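Local coordinates for 3-methylaspartate ammonia-lyase (Citrobacter amalonaticus, PDB 1KKO), which catalyses the reversible anti elimination of ammonia from (2S,3S)-3-methyl-L-aspartate to give mesaconate, using magnesium, as a homodimer of the enolase superfamily, at residues A[157-161]-A[342-346]; A[54-58]-A[133-138]. All blocks are in the same frame, centred on the assembly; numbering follows the deposited sequence.

Contact 1. Residues A[157-161]-A[342-346]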
loop_
_atom_site.group_PDB
_atom_site.type_symbol
_atom_site.label_atom_id
_atom_site.label_comp_id
_atom_site.label_asym_id
_atom_site.label_seq_id
_atom_site.Cartn_x
_atom_site.Cartn_y
_atom_site.Cartn_z
ATOM N N GLU A 157 20.151 20.891 -7.559
ATOM C CA GLU A 157 20.771 21.477 -6.375
ATOM C C GLU A 157 22.032 20.761 -5.913
ATOM O O GLU A 157 22.860 21.361 -5.236
ATOM C CB GLU A 157 19.750 21.613 -5.243
ATOM C CG GLU A 157 18.619 22.550 -5.635
ATOM C CD GLU A 157 17.816 23.106 -4.474
ATOM O OE1 GLU A 157 18.287 23.054 -3.323
ATOM O OE2 GLU A 157 16.700 23.611 -4.718
ATOM N N TRP A 158 22.185 19.498 -6.273
ATOM C CA TRP A 158 23.394 18.747 -5.943
ATOM C C TRP A 158 24.285 18.622 -7.168
ATOM O O TRP A 158 25.327 17.975 -7.113
ATOM C CB TRP A 158 23.055 17.348 -5.430
ATOM C CG TRP A 158 22.820 17.274 -3.977
ATOM C CD1 TRP A 158 23.709 16.869 -3.031
ATOM C CD2 TRP A 158 21.610 17.597 -3.282
ATOM N NE1 TRP A 158 23.125 16.906 -1.789
ATOM C CE2 TRP A 158 21.836 17.352 -1.916
ATOM C CE3 TRP A 158 20.347 18.049 -3.679
ATOM C CZ2 TRP A 158 20.860 17.558 -0.949
ATOM C CZ3 TRP A 158 19.377 18.254 -2.714
ATOM C CH2 TRP A 158 19.636 18.005 -1.372
ATOM N N GLN A 159 23.870 19.234 -8.271
ATOM C CA GLN A 159 24.664 19.200 -9.497
ATOM C C GLN A 159 24.979 17.756 -9.885
ATOM O O GLN A 159 26.151 17.359 -9.967
ATOM C CB GLN A 159 25.952 20.024 -9.323
ATOM C CG GLN A 159 25.690 21.507 -9.124
ATOM C CD GLN A 159 26.945 22.335 -8.888
ATOM O OE1 GLN A 159 26.857 23.542 -8.684
ATOM N NE2 GLN A 159 28.110 21.694 -8.920
ATOM N N LEU A 160 23.917 16.968 -10.096
ATOM C CA LEU A 160 24.010 15.562 -10.460
ATOM C C LEU A 160 23.487 15.372 -11.877
ATOM O O LEU A 160 22.612 16.108 -12.311
ATOM C CB LEU A 160 23.186 14.700 -9.496
ATOM C CG LEU A 160 23.382 14.991 -8.011
ATOM C CD1 LEU A 160 22.468 14.087 -7.182
ATOM C CD2 LEU A 160 24.803 14.781 -7.578
ATOM N N PRO A 161 23.993 14.381 -12.600
ATOM C CA PRO A 161 23.661 14.246 -14.019
ATOM C C PRO A 161 22.236 13.837 -14.317
ATOM O O PRO A 161 21.773 14.181 -15.400
ATOM C CB PRO A 161 24.614 13.147 -14.480
ATOM C CG PRO A 161 24.762 12.332 -13.275
ATOM C CD PRO A 161 24.934 13.329 -12.171
ATOM N N VAL A 342 20.346 12.216 0.454
ATOM C CA VAL A 342 21.121 12.488 -0.746
ATOM C C VAL A 342 22.602 12.562 -0.373
ATOM O O VAL A 342 23.438 11.925 -1.002
ATOM C CB VAL A 342 20.693 13.800 -1.439
ATOM C CG1 VAL A 342 21.488 14.002 -2.710
ATOM C CG2 VAL A 342 19.187 13.807 -1.755
ATOM N N ASP A 343 22.923 13.328 0.655
ATOM C CA ASP A 343 24.326 13.464 1.044
ATOM C C ASP A 343 24.912 12.129 1.480
ATOM O O ASP A 343 26.059 11.825 1.171
ATOM C CB ASP A 343 24.462 14.491 2.163
ATOM C CG ASP A 343 24.279 15.908 1.678
ATOM O OD1 ASP A 343 24.539 16.190 0.488
ATOM O OD2 ASP A 343 23.894 16.799 2.448
ATOM N N ALA A 344 24.141 11.327 2.203
ATOM C CA ALA A 344 24.624 10.028 2.649
ATOM C C ALA A 344 24.901 9.087 1.473
ATOM O O ALA A 344 25.934 8.422 1.431
ATOM C CB ALA A 344 23.638 9.396 3.593
ATOM N N VAL A 345 23.978 9.023 0.518
ATOM C CA VAL A 345 24.163 8.149 -0.624
ATOM C C VAL A 345 25.402 8.587 -1.419
ATOM O O VAL A 345 26.226 7.757 -1.817
ATOM C CB VAL A 345 22.914 8.142 -1.532
ATOM C CG1 VAL A 345 23.212 7.429 -2.816
ATOM C CG2 VAL A 345 21.731 7.492 -0.829
ATOM N N LEU A 346 25.523 9.879 -1.672
ATOM C CA LEU A 346 26.680 10.403 -2.405
ATOM C C LEU A 346 27.977 10.131 -1.648
ATOM O O LEU A 346 28.996 9.823 -2.272
ATOM C CB LEU A 346 26.531 11.905 -2.662
ATOM C CG LEU A 346 25.347 12.336 -3.538
ATOM C CD1 LEU A 346 25.402 13.799 -3.883
ATOM C CD2 LEU A 346 25.208 11.517 -4.797
#
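The indole of Trp-158 meets Val-342, Asp-343 and Leu-346 and does most of the joining here. Its CB points toward helix 339-351, and with CG anti to its own carbonyl carbon (chi1 -88°) the ring is carried in beside that helix. Trp-158 CG lies 3.8 Å from Val-342 CG1. Next along the ring, Trp-158 CD1 meets Leu-346 CD1 at 3.6 Å, in an oblique approach. Trp-158 NE1 then gives its hydrogen to Asp-343 OD1, 2.8 Å away and nearly straight at 173°. The oxygen lies in the plane of the indole, where the N-H points, although the N-H meets the carboxylate from above its plane. Trp-158 CE2 lies 3.5 Å from Val-342 CG1, and CD2 sits under the same methyl. On the six-membered ring, Trp-158 CZ2 rests 3.8 Å from Val-342 CB.

Helix 339-351 belongs to the TIM barrel, whereas helix 150-157 closes in a Schellman motif with Gln-159 at positive phi. The contact therefore fastens the linker between the N-terminal region and the barrel to a barrel helix.

Val-342 suits the ring because its compact CG1 fits over one face in a CH-pi contact, 3.4 Å from the centroid of the five-membered ring. Leu-160 and Leu-346, long enough to span the gap beside the ring, reach toward each other tip to tip, Leu-160 CD2 to Leu-346 CD1 at 3.9 Å.

Contact 2. Residues A[54-58]-A[133-138]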
loop_
_atom_site.group_PDB
_atom_site.type_symbol
_atom_site.label_atom_id
_atom_site.label_comp_id
_atom_site.label_asym_id
_atom_site.label_seq_id
_atom_site.Cartn_x
_atom_site.Cartn_y
_atom_site.Cartn_z
ATOM N N SER A 54 0.455 14.228 7.882
ATOM C CA SER A 54 0.627 14.729 6.538
ATOM C C SER A 54 0.821 16.233 6.575
ATOM O O SER A 54 0.118 16.941 7.285
ATOM C CB SER A 54 -0.585 14.423 5.663
ATOM O OG SER A 54 -0.721 13.042 5.368
ATOM N N VAL A 55 1.785 16.683 5.791
ATOM C CA VAL A 55 2.080 18.091 5.600
ATOM C C VAL A 55 1.621 18.466 4.199
ATOM O O VAL A 55 1.986 17.805 3.236
ATOM C CB VAL A 55 3.611 18.339 5.682
ATOM C CG1 VAL A 55 3.931 19.820 5.558
ATOM C CG2 VAL A 55 4.160 17.775 6.987
ATOM N N GLN A 56 0.784 19.491 4.095
ATOM C CA GLN A 56 0.368 20.000 2.802
ATOM C C GLN A 56 0.728 21.472 2.758
ATOM O O GLN A 56 0.408 22.222 3.681
ATOM C CB GLN A 56 -1.135 19.820 2.606
ATOM C CG GLN A 56 -1.548 18.364 2.539
ATOM C CD GLN A 56 -3.026 18.207 2.287
ATOM O OE1 GLN A 56 -3.426 17.898 1.165
ATOM N NE2 GLN A 56 -3.839 18.451 3.308
ATOM N N LEU A 57 1.383 21.865 1.675
ATOM C CA LEU A 57 1.789 23.250 1.497
ATOM C C LEU A 57 1.108 23.769 0.248
ATOM O O LEU A 57 1.414 23.345 -0.857
ATOM C CB LEU A 57 3.303 23.345 1.332
ATOM C CG LEU A 57 4.149 22.665 2.409
ATOM C CD1 LEU A 57 5.619 22.754 2.062
ATOM C CD2 LEU A 57 3.928 23.254 3.782
ATOM N N ILE A 58 0.149 24.665 0.434
ATOM C CA ILE A 58 -0.544 25.283 -0.687
ATOM C C ILE A 58 0.317 26.447 -1.114
ATOM O O ILE A 58 0.596 27.339 -0.305
ATOM C CB ILE A 58 -1.933 25.785 -0.277
ATOM C CG1 ILE A 58 -2.784 24.647 0.285
ATOM C CG2 ILE A 58 -2.636 26.409 -1.456
ATOM C CD1 ILE A 58 -4.098 25.124 0.836
ATOM N N GLY A 133 9.113 14.567 7.223
ATOM C CA GLY A 133 7.916 15.012 6.531
ATOM C C GLY A 133 7.999 16.422 5.978
ATOM O O GLY A 133 7.565 16.682 4.865
ATOM N N LEU A 134 8.516 17.354 6.771
ATOM C CA LEU A 134 8.662 18.718 6.295
ATOM C C LEU A 134 9.541 18.769 5.063
ATOM O O LEU A 134 9.229 19.439 4.088
ATOM C CB LEU A 134 9.267 19.621 7.365
ATOM C CG LEU A 134 8.417 19.909 8.595
ATOM C CD1 LEU A 134 9.215 20.766 9.556
ATOM C CD2 LEU A 134 7.111 20.604 8.231
ATOM N N SER A 135 10.654 18.054 5.103
ATOM C CA SER A 135 11.596 18.101 3.994
ATOM C C SER A 135 11.007 17.481 2.719
ATOM O O SER A 135 11.259 17.951 1.609
ATOM C CB SER A 135 12.911 17.447 4.385
ATOM O OG SER A 135 12.765 16.057 4.550
ATOM N N GLN A 136 10.193 16.433 2.864
ATOM C CA GLN A 136 9.509 15.870 1.703
ATOM C C GLN A 136 8.613 16.926 1.066
ATOM O O GLN A 136 8.633 17.124 -0.126
ATOM C CB GLN A 136 8.624 14.692 2.080
ATOM C CG GLN A 136 9.327 13.422 2.509
ATOM C CD GLN A 136 8.351 12.538 3.232
ATOM O OE1 GLN A 136 7.202 12.405 2.801
ATOM N NE2 GLN A 136 8.775 11.957 4.343
ATOM N N ALA A 137 7.819 17.590 1.891
ATOM C CA ALA A 137 6.898 18.591 1.380
ATOM C C ALA A 137 7.640 19.784 0.764
ATOM O O ALA A 137 7.199 20.331 -0.234
ATOM C CB ALA A 137 5.957 19.052 2.460
ATOM N N LEU A 138 8.763 20.177 1.361
ATOM C CA LEU A 138 9.538 21.298 0.837
ATOM C C LEU A 138 10.181 20.961 -0.500
ATOM O O LEU A 138 10.282 21.834 -1.365
ATOM C CB LEU A 138 10.587 21.753 1.852
ATOM C CG LEU A 138 9.957 22.441 3.060
ATOM C CD1 LEU A 138 10.926 22.433 4.214
ATOM C CD2 LEU A 138 9.509 23.860 2.719
#
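Ala-137 offers a single methyl to strand 54-58, and Val-55 and Leu-57 both close on it. Val-55 CG1 comes to 3.8 Å from Ala-137 CB, and Leu-57 CD1 to 3.7 Å from the same carbon. Alanine suits this place because its short side chain lets the helix lie close to the strand: the axes of the two segments come within 8.2 Å and run at 31° to each other.

The branches of Val-55 divide the work. Val-55 CG1 stands anti to the backbone N (chi1 -177°) and serves Ala-137 and, more loosely, Leu-134 CD2 at 4.2 Å; CG2 is turned instead to the backbone of Gly-133, where no side chain stands between the helix and the valine. In Leu-57, CD1 stands anti to CA (chi2 176°), which carries it forward until it also lies 3.7 Å from Ala-137 O and 4.1 Å from Leu-138 CD2. Leu-134 and Leu-138 leave the helix pointing away from the strand, yet a methyl of each returns to the contact, and both also touch Leu-101 of helix 86-101.

Here the antiparallel sheet of the N-terminal region packs against helix 128-146, an arrangement in keeping with the capping domain of the enolase superfamily. The other face of the strand turns to the second subunit: NH1 of its Arg-404 is hydrogen-bonded to Ser-54 OG, and its Arg-404 O to Gln-56 NE2.

No hydrogen bond crosses between strand and helix. With buried methyls resting on one another and on the carbonyls of Gly-133 and Ala-137, the hold probably comes mainly from the hydrophobic effect and close fit.

In the fold
Contact 2 is buried and contact 1 lies at the surface, although Val-342 of contact 1 is itself buried, and their chemistry differs accordingly. The buried one uses aliphatic side chains, with no hydrogen bond between the segments; the outer one adds an aromatic ring and a hydrogen bond to a partly exposed acid. They share no helix or strand: 54-58 with 133-138 joins sheet to helix inside the N-terminal region, whereas 157-161 with 342-346 ties the chain leaving that region to the barrel. Their centres are 21 Å apart, and both segments of contact 2 precede those of contact 1. Ser-135 OG, on the helix of contact 2, is hydrogen-bonded to Ile-338 N, just ahead of the helix carrying Val-342.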